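Local coordinates for protein C-1-tetrahydrofolate synthase, cytoplasmic, putative (PDB 4CJX) that probably interconverts one-carbon forms of tetrahydrofolate, as an NADP-dependent methylenetetrahydrofolate dehydrogenase and methenyltetrahydrofolate cyclohydrolase acting as a homodimer, at residues I232-R244 against G270-A282. Numbering follows the deposited sequence.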
ATOM      1  N   ILE B 232      -7.166   9.856 -16.244  1.00 13.29           N
ATOM      2  CA  ILE B 232      -6.202   8.818 -16.531  1.00 13.11           C
ATOM      3  C   ILE B 232      -6.776   7.465 -16.131  1.00 12.69           C
ATOM      4  O   ILE B 232      -7.266   7.303 -15.013  1.00 12.49           O
ATOM      5  CB  ILE B 232      -4.878   9.044 -15.778  1.00 13.29           C
ATOM      6  CG1 ILE B 232      -4.167  10.285 -16.299  1.00 13.92           C
ATOM      7  CG2 ILE B 232      -3.987   7.811 -15.916  1.00 13.04           C
ATOM      8  CD1 ILE B 232      -3.146  10.831 -15.324  1.00 14.74           C
ATOM      9  N   VAL B 233      -6.714   6.509 -17.059  1.00 12.32           N
ATOM     10  CA  VAL B 233      -7.219   5.171 -16.821  1.00 12.45           C
ATOM     11  C   VAL B 233      -6.062   4.155 -16.907  1.00 11.99           C
ATOM     12  O   VAL B 233      -5.390   4.058 -17.942  1.00 11.61           O
ATOM     13  CB  VAL B 233      -8.291   4.753 -17.851  1.00 13.08           C
ATOM     14  CG1 VAL B 233      -8.684   3.288 -17.623  1.00 13.32           C
ATOM     15  CG2 VAL B 233      -9.521   5.681 -17.829  1.00 13.31           C
ATOM     16  N   VAL B 234      -5.846   3.429 -15.815  1.00 11.78           N
ATOM     17  CA  VAL B 234      -4.928   2.328 -15.781  1.00 11.81           C
ATOM     18  C   VAL B 234      -5.687   1.068 -15.470  1.00 11.85           C
ATOM     19  O   VAL B 234      -6.057   0.814 -14.325  1.00 11.11           O
ATOM     20  CB  VAL B 234      -3.833   2.489 -14.718  1.00 12.25           C
ATOM     21  CG1 VAL B 234      -2.896   1.305 -14.800  1.00 12.24           C
ATOM     22  CG2 VAL B 234      -3.086   3.809 -14.923  1.00 12.61           C
ATOM     23  N   SER B 235      -5.880   0.251 -16.510  1.00 11.94           N
ATOM     24  CA  SER B 235      -6.631  -0.976 -16.386  1.00 12.47           C
ATOM     25  C   SER B 235      -5.716  -2.196 -16.279  1.00 12.72           C
ATOM     26  O   SER B 235      -5.031  -2.539 -17.227  1.00 13.04           O
ATOM     27  CB  SER B 235      -7.577  -1.162 -17.578  1.00 12.55           C
ATOM     28  OG  SER B 235      -8.625  -2.009 -17.159  1.00 13.22           O
ATOM     29  N   ALA B 236      -5.782  -2.873 -15.144  1.00 13.02           N
ATOM     30  CA  ALA B 236      -4.932  -4.035 -14.862  1.00 13.46           C
ATOM     31  C   ALA B 236      -5.755  -5.111 -14.167  1.00 14.12           C
ATOM     32  O   ALA B 236      -5.345  -5.700 -13.157  1.00 14.59           O
ATOM     33  CB  ALA B 236      -3.762  -3.602 -13.996  1.00 13.50           C
ATOM     34  N   ALA B 237      -6.931  -5.364 -14.707  1.00 14.56           N
ATOM     35  CA  ALA B 237      -7.877  -6.293 -14.100  1.00 15.90           C
ATOM     36  C   ALA B 237      -7.880  -7.652 -14.775  1.00 16.98           C
ATOM     37  O   ALA B 237      -8.370  -8.591 -14.196  1.00 18.47           O
ATOM     38  CB  ALA B 237      -9.279  -5.693 -14.131  1.00 16.07           C
ATOM     39  N   GLY B 238      -7.376  -7.753 -16.008  1.00 17.34           N
ATOM     40  CA  GLY B 238      -7.297  -9.049 -16.707  1.00 18.06           C
ATOM     41  C   GLY B 238      -8.676  -9.542 -17.086  1.00 18.70           C
ATOM     42  O   GLY B 238      -9.066 -10.664 -16.772  1.00 19.00           O
ATOM     43  N   GLN B 239      -9.423  -8.667 -17.749  1.00 18.91           N
ATOM     44  CA  GLN B 239     -10.788  -8.942 -18.135  1.00 19.98           C
ATOM     45  C   GLN B 239     -10.987  -8.273 -19.473  1.00 19.15           C
ATOM     46  O   GLN B 239     -11.133  -7.062 -19.534  1.00 17.92           O
ATOM     47  CB  GLN B 239     -11.764  -8.336 -17.131  1.00 21.36           C
ATOM     48  CG  GLN B 239     -13.222  -8.606 -17.447  1.00 23.25           C
ATOM     49  CD  GLN B 239     -13.563 -10.037 -17.177  1.00 26.10           C
ATOM     50  OE1 GLN B 239     -13.437 -10.512 -16.047  1.00 31.11           O
ATOM     51  NE2 GLN B 239     -13.957 -10.750 -18.204  1.00 27.64           N
ATOM     52  N   PRO B 240     -11.004  -9.055 -20.562  1.00 19.80           N
ATOM     53  CA  PRO B 240     -11.108  -8.418 -21.875  1.00 19.18           C
ATOM     54  C   PRO B 240     -12.415  -7.677 -22.091  1.00 19.02           C
ATOM     55  O   PRO B 240     -13.490  -8.173 -21.754  1.00 19.42           O
ATOM     56  CB  PRO B 240     -11.000  -9.601 -22.846  1.00 20.39           C
ATOM     57  CG  PRO B 240     -10.422 -10.721 -22.048  1.00 20.86           C
ATOM     58  CD  PRO B 240     -10.961 -10.525 -20.667  1.00 20.58           C
ATOM     59  N   GLY B 241     -12.319  -6.488 -22.663  1.00 18.91           N
ATOM     60  CA  GLY B 241     -13.504  -5.686 -22.935  1.00 19.18           C
ATOM     61  C   GLY B 241     -14.169  -5.111 -21.705  1.00 19.22           C
ATOM     62  O   GLY B 241     -15.321  -4.696 -21.763  1.00 20.59           O
ATOM     63  N   LEU B 242     -13.453  -5.072 -20.584  1.00 18.24           N
ATOM     64  CA  LEU B 242     -14.032  -4.555 -19.366  1.00 17.94           C
ATOM     65  C   LEU B 242     -14.301  -3.057 -19.496  1.00 17.13           C
ATOM     66  O   LEU B 242     -15.372  -2.601 -19.131  1.00 17.40           O
ATOM     67  CB  LEU B 242     -13.102  -4.791 -18.169  1.00 17.48           C
ATOM     68  CG  LEU B 242     -13.513  -4.109 -16.859  1.00 17.70           C
ATOM     69  CD1 LEU B 242     -14.817  -4.719 -16.386  1.00 18.76           C
ATOM     70  CD2 LEU B 242     -12.441  -4.300 -15.787  1.00 17.73           C
ATOM     71  N   VAL B 243     -13.313  -2.311 -19.974  1.00 15.90           N
ATOM     72  CA  VAL B 243     -13.440  -0.866 -20.120  1.00 16.31           C
ATOM     73  C   VAL B 243     -14.016  -0.522 -21.488  1.00 16.80           C
ATOM     74  O   VAL B 243     -13.300  -0.515 -22.498  1.00 16.45           O
ATOM     75  CB  VAL B 243     -12.100  -0.130 -19.896  1.00 15.60           C
ATOM     76  CG1 VAL B 243     -12.266   1.384 -20.040  1.00 15.47           C
ATOM     77  CG2 VAL B 243     -11.539  -0.494 -18.524  1.00 15.69           C
ATOM     78  N   ARG B 244     -15.315  -0.228 -21.488  1.00 17.97           N
ATOM     79  CA  ARG B 244     -16.024   0.246 -22.677  1.00 18.82           C
ATOM     80  C   ARG B 244     -15.470   1.558 -23.184  1.00 17.26           C
ATOM     81  O   ARG B 244     -15.214   2.463 -22.421  1.00 15.86           O
ATOM     82  CB  ARG B 244     -17.498   0.427 -22.372  1.00 21.15           C
ATOM     83  CG  ARG B 244     -18.342  -0.827 -22.522  1.00 24.75           C
ATOM     84  CD  ARG B 244     -17.976  -1.878 -21.508  1.00 26.97           C
ATOM     85  NE  ARG B 244     -19.081  -2.784 -21.183  1.00 31.72           N
ATOM     86  CZ  ARG B 244     -19.014  -3.736 -20.237  1.00 33.83           C
ATOM     87  NH1 ARG B 244     -17.893  -3.914 -19.501  1.00 31.29           N
ATOM     88  NH2 ARG B 244     -20.075  -4.516 -20.020  1.00 35.14           N
ATOM     89  N   GLY B 270      -3.049 -21.143 -29.884  1.00 28.48           N
ATOM     90  CA  GLY B 270      -4.518 -21.259 -29.839  1.00 28.39           C
ATOM     91  C   GLY B 270      -5.223 -20.101 -29.129  1.00 27.09           C
ATOM     92  O   GLY B 270      -6.444 -20.124 -28.947  1.00 26.80           O
ATOM     93  N   TYR B 271      -4.470 -19.086 -28.731  1.00 25.97           N
ATOM     94  CA  TYR B 271      -5.071 -17.900 -28.142  1.00 25.11           C
ATOM     95  C   TYR B 271      -4.351 -16.654 -28.624  1.00 23.94           C
ATOM     96  O   TYR B 271      -3.226 -16.722 -29.137  1.00 23.79           O
ATOM     97  CB  TYR B 271      -5.071 -17.978 -26.608  1.00 25.17           C
ATOM     98  CG  TYR B 271      -3.679 -17.961 -26.019  1.00 25.85           C
ATOM     99  CD1 TYR B 271      -2.986 -16.768 -25.875  1.00 25.20           C
ATOM    100  CD2 TYR B 271      -3.048 -19.138 -25.632  1.00 27.56           C
ATOM    101  CE1 TYR B 271      -1.715 -16.729 -25.360  1.00 25.66           C
ATOM    102  CE2 TYR B 271      -1.763 -19.108 -25.106  1.00 28.30           C
ATOM    103  CZ  TYR B 271      -1.107 -17.891 -24.966  1.00 27.61           C
ATOM    104  OH  TYR B 271       0.174 -17.825 -24.455  1.00 29.17           O
ATOM    105  N   ARG B 272      -5.038 -15.527 -28.495  1.00 22.73           N
ATOM    106  CA  ARG B 272      -4.444 -14.216 -28.682  1.00 22.00           C
ATOM    107  C   ARG B 272      -4.523 -13.521 -27.314  1.00 20.97           C
ATOM    108  O   ARG B 272      -5.359 -13.879 -26.480  1.00 20.12           O
ATOM    109  CB  ARG B 272      -5.197 -13.403 -29.753  1.00 22.16           C
ATOM    110  CG  ARG B 272      -6.668 -13.177 -29.417  1.00 22.65           C
ATOM    111  CD  ARG B 272      -7.475 -12.397 -30.469  1.00 23.43           C
ATOM    112  NE  ARG B 272      -6.738 -11.237 -30.974  1.00 23.53           N
ATOM    113  CZ  ARG B 272      -6.023 -11.224 -32.099  1.00 24.68           C
ATOM    114  NH1 ARG B 272      -5.979 -12.275 -32.902  1.00 25.18           N
ATOM    115  NH2 ARG B 272      -5.385 -10.118 -32.449  1.00 25.37           N
ATOM    116  N   LEU B 273      -3.658 -12.530 -27.107  1.00 20.67           N
ATOM    117  CA  LEU B 273      -3.701 -11.665 -25.923  1.00 20.37           C
ATOM    118  C   LEU B 273      -4.592 -10.461 -26.156  1.00 19.62           C
ATOM    119  O   LEU B 273      -4.402  -9.730 -27.127  1.00 19.79           O
ATOM    120  CB  LEU B 273      -2.290 -11.203 -25.550  1.00 20.84           C
ATOM    121  CG  LEU B 273      -1.383 -12.341 -25.100  1.00 22.42           C
ATOM    122  CD1 LEU B 273      -0.035 -11.775 -24.673  1.00 23.09           C
ATOM    123  CD2 LEU B 273      -1.982 -13.204 -23.984  1.00 22.42           C
ATOM    124  N   VAL B 274      -5.581 -10.279 -25.271  1.00 19.36           N
ATOM    125  CA  VAL B 274      -6.562  -9.210 -25.394  1.00 18.46           C
ATOM    126  C   VAL B 274      -6.498  -8.352 -24.131  1.00 17.29           C
ATOM    127  O   VAL B 274      -6.482  -8.881 -22.996  1.00 16.62           O
ATOM    128  CB  VAL B 274      -7.995  -9.764 -25.606  1.00 19.55           C
ATOM    129  CG1 VAL B 274      -8.990  -8.641 -25.797  1.00 19.55           C
ATOM    130  CG2 VAL B 274      -8.066 -10.666 -26.833  1.00 21.26           C
ATOM    131  N   GLY B 275      -6.461  -7.033 -24.345  1.00 15.91           N
ATOM    132  CA  GLY B 275      -6.382  -6.071 -23.284  1.00 15.14           C
ATOM    133  C   GLY B 275      -7.720  -5.901 -22.603  1.00 15.04           C
ATOM    134  O   GLY B 275      -8.747  -6.440 -23.073  1.00 15.62           O
ATOM    135  N   ASP B 276      -7.714  -5.129 -21.514  1.00 14.36           N
ATOM    136  CA  ASP B 276      -8.941  -4.774 -20.789  1.00 14.20           C
ATOM    137  C   ASP B 276      -9.828  -3.760 -21.509  1.00 14.23           C
ATOM    138  O   ASP B 276     -11.025  -3.673 -21.229  1.00 14.03           O
ATOM    139  CB  ASP B 276      -8.577  -4.178 -19.418  1.00 14.04           C
ATOM    140  CG  ASP B 276      -8.040  -5.212 -18.445  1.00 14.21           C
ATOM    141  OD1 ASP B 276      -7.821  -6.400 -18.791  1.00 14.95           O
ATOM    142  OD2 ASP B 276      -7.844  -4.832 -17.302  1.00 14.16           O
ATOM    143  N   VAL B 277      -9.236  -2.979 -22.414  1.00 14.22           N
ATOM    144  CA  VAL B 277      -9.927  -1.843 -23.015  1.00 14.80           C
ATOM    145  C   VAL B 277     -10.488  -2.173 -24.406  1.00 15.33           C
ATOM    146  O   VAL B 277      -9.820  -2.813 -25.219  1.00 15.13           O
ATOM    147  CB  VAL B 277      -8.964  -0.639 -23.144  1.00 14.76           C
ATOM    148  CG1 VAL B 277      -9.640   0.544 -23.827  1.00 15.37           C
ATOM    149  CG2 VAL B 277      -8.441  -0.212 -21.762  1.00 14.66           C
ATOM    150  N   CYS B 278     -11.719  -1.737 -24.659  1.00 15.91           N
ATOM    151  CA  CYS B 278     -12.284  -1.709 -26.028  1.00 16.44           C
ATOM    152  C   CYS B 278     -11.589  -0.625 -26.848  1.00 15.72           C
ATOM    153  O   CYS B 278     -12.074   0.498 -26.989  1.00 15.28           O
ATOM    154  CB  CYS B 278     -13.802  -1.500 -25.992  1.00 17.65           C
ATOM    155  SG  CYS B 278     -14.630  -2.769 -25.004  1.00 20.08           S
ATOM    156  N   PHE B 279     -10.448  -0.993 -27.404  1.00 15.24           N
ATOM    157  CA  PHE B 279      -9.504  -0.048 -27.999  1.00 15.35           C
ATOM    158  C   PHE B 279     -10.085   0.665 -29.205  1.00 15.78           C
ATOM    159  O   PHE B 279      -9.854   1.847 -29.399  1.00 15.56           O
ATOM    160  CB  PHE B 279      -8.260  -0.853 -28.380  1.00 15.51           C
ATOM    161  CG  PHE B 279      -7.192  -0.092 -29.111  1.00 16.06           C
ATOM    162  CD1 PHE B 279      -7.224   0.013 -30.506  1.00 17.06           C
ATOM    163  CD2 PHE B 279      -6.072   0.386 -28.430  1.00 15.57           C
ATOM    164  CE1 PHE B 279      -6.202   0.653 -31.186  1.00 17.56           C
ATOM    165  CE2 PHE B 279      -5.046   1.015 -29.102  1.00 15.86           C
ATOM    166  CZ  PHE B 279      -5.104   1.149 -30.485  1.00 16.98           C
ATOM    167  N   ASP B 280     -10.871  -0.049 -29.997  1.00 16.68           N
ATOM    168  CA  ASP B 280     -11.367   0.514 -31.250  1.00 18.13           C
ATOM    169  C   ASP B 280     -12.263   1.725 -30.982  1.00 18.00           C
ATOM    170  O   ASP B 280     -12.164   2.708 -31.655  1.00 18.73           O
ATOM    171  CB  ASP B 280     -12.062  -0.552 -32.114  1.00 19.10           C
ATOM    172  CG  ASP B 280     -11.082  -1.617 -32.644  1.00 19.73           C
ATOM    173  OD1 ASP B 280      -9.861  -1.395 -32.611  1.00 19.91           O
ATOM    174  OD2 ASP B 280     -11.518  -2.690 -33.119  1.00 21.02           O
ATOM    175  N   VAL B 281     -13.077   1.674 -29.948  1.00 17.87           N
ATOM    176  CA  VAL B 281     -13.907   2.826 -29.569  1.00 18.21           C
ATOM    177  C   VAL B 281     -13.116   3.821 -28.699  1.00 17.72           C
ATOM    178  O   VAL B 281     -13.237   5.042 -28.872  1.00 17.28           O
ATOM    179  CB  VAL B 281     -15.191   2.350 -28.850  1.00 18.33           C
ATOM    180  CG1 VAL B 281     -16.059   3.519 -28.438  1.00 18.72           C
ATOM    181  CG2 VAL B 281     -15.982   1.406 -29.742  1.00 19.33           C
ATOM    182  N   ALA B 282     -12.319   3.293 -27.765  1.00 17.02           N
ATOM    183  CA  ALA B 282     -11.525   4.145 -26.845  1.00 17.49           C
ATOM    184  C   ALA B 282     -10.577   5.081 -27.572  1.00 18.51           C
ATOM    185  O   ALA B 282     -10.417   6.229 -27.138  1.00 18.47           O
ATOM    186  CB  ALA B 282     -10.732   3.317 -25.844  1.00 16.62           C
TER
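The carboxylate of Asp276 is gripped by Ser235 and by the backbone of the loop that leaves strand 232-235, a strand of the Rossmann-type parallel sheet in the NAD(P)-binding domain. Asp276 OD2 accepts three hydrogen bonds, and Ser235 OG donates from 2.9 Å to its anti lone pair. The syn side of OD2 takes Ala237 N at 2.8 Å and, in a more bent bond, Gly238 N at 3.2 Å. Gln239 N reaches Asp276 OD1 at 3.0 Å from above the carboxylate plane, 51° out of it. These four donors would probably stabilise a negative charge on this buried group. With CG anti to its own carbonyl carbon (chi1 -71°), the carboxylate reaches residues 235-239, while the main-chain O accepts from Val243 N. The carboxylate of Asp256 accepts hydrogen bonds from the backbone N of Asp276 and of Val277, which helps position Asp276 as a second shell.

Beyond the type II turn Gln239-Leu242, Val243 and Val277 form a single beta bridge. Its two bonds, Val243 N to Asp276 O and Cys278 N to Val243 O (171°), run from Val243 to the residues flanking Val277, the pattern of a parallel bridge, and tie the loop to the N-cap of helix 279-282. The loop thus joins sheet, hairpin and helix start, close to the NADP site: the Ala237 side chain lies about 4 Å from that of Ser216, an NADP-binding residue.

At the bridge, Val243 CB packs 4.1 Å from Val277 CG2. Pro240 rests against Val274 on the hairpin strand 271-274, its CB 3.7 Å from Val274 CG1, and both also touch Val262 of the partner strand. Gly241, third residue of the type II turn, has the positive phi of that position, and Cys278 SG lies against it, 3.7 Å from Gly241 CA.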